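PDB 1JYE: lactose Operon Repressor from Escherichia coli, which binds operator DNA to repress transcription of the lactose operon and loses affinity for that DNA when an inducer sugar occupies its core domain. Local coordinates for residues 159-164 against 319-324. The protein carries 1 engineered substitution. Numbering follows the deposited sequence.
Sequences IIFSHE and LPVSLV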
ATOM      1  N   ILE A 159       5.012  -5.609 -20.596  1.00 13.97           N
ATOM      2  CA  ILE A 159       4.427  -4.279 -20.579  1.00 13.73           C
ATOM      3  C   ILE A 159       5.118  -3.584 -19.423  1.00 14.16           C
ATOM      4  O   ILE A 159       5.024  -4.037 -18.280  1.00 13.89           O
ATOM      5  CB  ILE A 159       2.915  -4.274 -20.274  1.00 12.93           C
ATOM      6  CG1 ILE A 159       2.169  -5.187 -21.249  1.00 14.56           C
ATOM      7  CG2 ILE A 159       2.390  -2.838 -20.376  1.00 12.37           C
ATOM      8  CD1 ILE A 159       0.684  -5.336 -20.929  1.00 15.57           C
ATOM      9  N   ILE A 160       5.842  -2.509 -19.710  1.00 13.03           N
ATOM     10  CA  ILE A 160       6.502  -1.774 -18.644  1.00 13.03           C
ATOM     11  C   ILE A 160       6.367  -0.286 -18.908  1.00 13.35           C
ATOM     12  O   ILE A 160       6.001   0.129 -20.009  1.00 14.53           O
ATOM     13  CB  ILE A 160       8.011  -2.120 -18.518  1.00 15.28           C
ATOM     14  CG1 ILE A 160       8.782  -1.588 -19.727  1.00 15.11           C
ATOM     15  CG2 ILE A 160       8.192  -3.628 -18.365  1.00 14.95           C
ATOM     16  CD1 ILE A 160      10.289  -1.694 -19.567  1.00 19.71           C
ATOM     17  N   PHE A 161       6.638   0.513 -17.885  1.00 14.44           N
ATOM     18  CA  PHE A 161       6.573   1.961 -18.018  1.00 13.41           C
ATOM     19  C   PHE A 161       7.867   2.454 -18.651  1.00 14.20           C
ATOM     20  O   PHE A 161       8.916   1.821 -18.517  1.00 14.39           O
ATOM     21  CB  PHE A 161       6.386   2.603 -16.647  1.00 13.85           C
ATOM     22  CG  PHE A 161       5.026   2.384 -16.065  1.00 16.65           C
ATOM     23  CD1 PHE A 161       3.913   2.998 -16.629  1.00 16.85           C
ATOM     24  CD2 PHE A 161       4.851   1.550 -14.966  1.00 17.62           C
ATOM     25  CE1 PHE A 161       2.634   2.785 -16.106  1.00 18.30           C
ATOM     26  CE2 PHE A 161       3.579   1.330 -14.434  1.00 19.64           C
ATOM     27  CZ  PHE A 161       2.470   1.950 -15.009  1.00 17.78           C
ATOM     28  N   SER A 162       7.794   3.582 -19.346  1.00 14.46           N
ATOM     29  CA  SER A 162       8.978   4.140 -19.985  1.00 14.92           C
ATOM     30  C   SER A 162       9.944   4.749 -18.970  1.00 15.16           C
ATOM     31  O   SER A 162       9.731   5.860 -18.483  1.00 16.39           O
ATOM     32  CB  SER A 162       8.579   5.206 -21.004  1.00 16.18           C
ATOM     33  OG  SER A 162       9.735   5.787 -21.589  1.00 17.78           O
ATOM     34  N   HIS A 163      11.004   4.016 -18.650  1.00 13.94           N
ATOM     35  CA  HIS A 163      12.011   4.505 -17.716  1.00 14.12           C
ATOM     36  C   HIS A 163      12.807   5.652 -18.340  1.00 15.15           C
ATOM     37  O   HIS A 163      13.259   6.552 -17.638  1.00 13.89           O
ATOM     38  CB  HIS A 163      12.947   3.364 -17.310  1.00 16.47           C
ATOM     39  CG  HIS A 163      13.434   2.545 -18.463  1.00 17.67           C
ATOM     40  ND1 HIS A 163      14.585   2.847 -19.159  1.00 20.01           N
ATOM     41  CD2 HIS A 163      12.905   1.453 -19.065  1.00 18.63           C
ATOM     42  CE1 HIS A 163      14.744   1.976 -20.139  1.00 19.06           C
ATOM     43  NE2 HIS A 163      13.738   1.120 -20.105  1.00 20.38           N
ATOM     44  N   GLU A 164      12.978   5.620 -19.659  1.00 15.28           N
ATOM     45  CA  GLU A 164      13.709   6.686 -20.345  1.00 16.38           C
ATOM     46  C   GLU A 164      12.983   8.015 -20.142  1.00 15.89           C
ATOM     47  O   GLU A 164      13.603   9.041 -19.855  1.00 15.86           O
ATOM     48  CB  GLU A 164      13.804   6.394 -21.847  1.00 17.54           C
ATOM     49  CG  GLU A 164      14.635   5.170 -22.202  1.00 19.18           C
ATOM     50  CD  GLU A 164      16.128   5.419 -22.100  1.00 22.34           C
ATOM     51  OE1 GLU A 164      16.899   4.449 -22.237  1.00 23.61           O
ATOM     52  OE2 GLU A 164      16.533   6.581 -21.893  1.00 23.06           O
ATOM     53  N   LEU A 319       4.507   1.800 -21.666  1.00 14.99           N
ATOM     54  CA  LEU A 319       3.430   2.686 -21.242  1.00 15.19           C
ATOM     55  C   LEU A 319       4.032   4.034 -20.893  1.00 15.31           C
ATOM     56  O   LEU A 319       5.118   4.113 -20.323  1.00 15.26           O
ATOM     57  CB  LEU A 319       2.706   2.122 -20.019  1.00 15.67           C
ATOM     58  CG  LEU A 319       1.918   0.829 -20.215  1.00 16.12           C
ATOM     59  CD1 LEU A 319       1.289   0.420 -18.887  1.00 17.47           C
ATOM     60  CD2 LEU A 319       0.844   1.031 -21.273  1.00 19.52           C
ATOM     61  N   PRO A 320       3.330   5.120 -21.231  1.00 16.29           N
ATOM     62  CA  PRO A 320       3.839   6.457 -20.931  1.00 16.45           C
ATOM     63  C   PRO A 320       3.780   6.824 -19.451  1.00 16.08           C
ATOM     64  O   PRO A 320       3.050   6.211 -18.666  1.00 16.62           O
ATOM     65  CB  PRO A 320       2.943   7.358 -21.776  1.00 19.36           C
ATOM     66  CG  PRO A 320       1.626   6.636 -21.726  1.00 20.97           C
ATOM     67  CD  PRO A 320       2.043   5.191 -21.949  1.00 18.47           C
ATOM     68  N   VAL A 321       4.578   7.819 -19.087  1.00 15.03           N
ATOM     69  CA  VAL A 321       4.617   8.347 -17.731  1.00 14.54           C
ATOM     70  C   VAL A 321       4.560   9.858 -17.905  1.00 15.35           C
ATOM     71  O   VAL A 321       4.721  10.366 -19.019  1.00 18.57           O
ATOM     72  CB  VAL A 321       5.919   7.963 -16.981  1.00 14.32           C
ATOM     73  CG1 VAL A 321       5.997   6.448 -16.823  1.00 14.77           C
ATOM     74  CG2 VAL A 321       7.147   8.493 -17.733  1.00 14.46           C
ATOM     75  N   SER A 322       4.318  10.578 -16.820  1.00 14.30           N
ATOM     76  CA  SER A 322       4.249  12.027 -16.897  1.00 14.90           C
ATOM     77  C   SER A 322       4.767  12.652 -15.615  1.00 14.27           C
ATOM     78  O   SER A 322       4.844  11.996 -14.576  1.00 15.25           O
ATOM     79  CB  SER A 322       2.806  12.479 -17.151  1.00 16.56           C
ATOM     80  OG  SER A 322       1.961  12.118 -16.073  1.00 17.66           O
ATOM     81  N   LEU A 323       5.137  13.923 -15.704  1.00 13.51           N
ATOM     82  CA  LEU A 323       5.642  14.664 -14.560  1.00 13.90           C
ATOM     83  C   LEU A 323       4.481  15.369 -13.874  1.00 14.64           C
ATOM     84  O   LEU A 323       3.685  16.043 -14.526  1.00 15.29           O
ATOM     85  CB  LEU A 323       6.659  15.710 -15.020  1.00 15.13           C
ATOM     86  CG  LEU A 323       7.158  16.726 -13.989  1.00 16.87           C
ATOM     87  CD1 LEU A 323       8.023  16.024 -12.953  1.00 17.35           C
ATOM     88  CD2 LEU A 323       7.961  17.817 -14.702  1.00 17.81           C
ATOM     89  N   VAL A 324       4.387  15.203 -12.560  1.00 14.42           N
ATOM     90  CA  VAL A 324       3.334  15.846 -11.781  1.00 15.16           C
ATOM     91  C   VAL A 324       4.034  16.898 -10.931  1.00 15.25           C
ATOM     92  O   VAL A 324       4.720  16.569  -9.967  1.00 16.56           O
ATOM     93  CB  VAL A 324       2.619  14.835 -10.861  1.00 16.15           C
ATOM     94  CG1 VAL A 324       1.536  15.541 -10.058  1.00 18.08           C
ATOM     95  CG2 VAL A 324       2.020  13.708 -11.695  1.00 17.63           C
TER
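Leu-319 pairs with Phe-161 in a parallel beta bridge within a mixed sheet, where strand 158-161 runs parallel to strand 316-324. Two backbone bonds from Leu-319 define it: its N donates to Ile-160 O (2.8 Å, 166° at the hydrogen), and its O accepts from Ser-162 N at 2.9 Å. One residue thus bonds to the neighbours on either side of Phe-161, the parallel-bridge pattern. A CA-H...O contact from Phe-161 CA to the same Leu-319 O (3.5 Å) adds to the pairing.

The side chains of Phe-161 and Leu-319 lie on one face of the sheet. Phe-161 CD1 packs obliquely on Leu-319 CB at 3.7 Å, and the ring edge also passes Pro-320 O. With CG anti to its carbonyl carbon (chi1 -66°), Leu-319 places CG 3.7 Å from Ile-159 CG2, while its CD1 lies between that methyl and Phe-161 CE1. Leu-296 of helix 293-308 touches all three side chains, covering this apolar cluster. Farther along, Val-321 CG1 meets Phe-161 CB at 3.9 Å.

Beyond the bridge the two segments part: Ser-162 N-caps helix 163-177, its OG accepting from Asp-165 N, whereas strand 316-324, broken near Pro-320, resumes antiparallel to strand 288-290. A strand passing into a helix beside a parallel strand is consistent with the crossover connections between the two subdomains of the periplasmic-binding-protein-like core of LacI-family repressors.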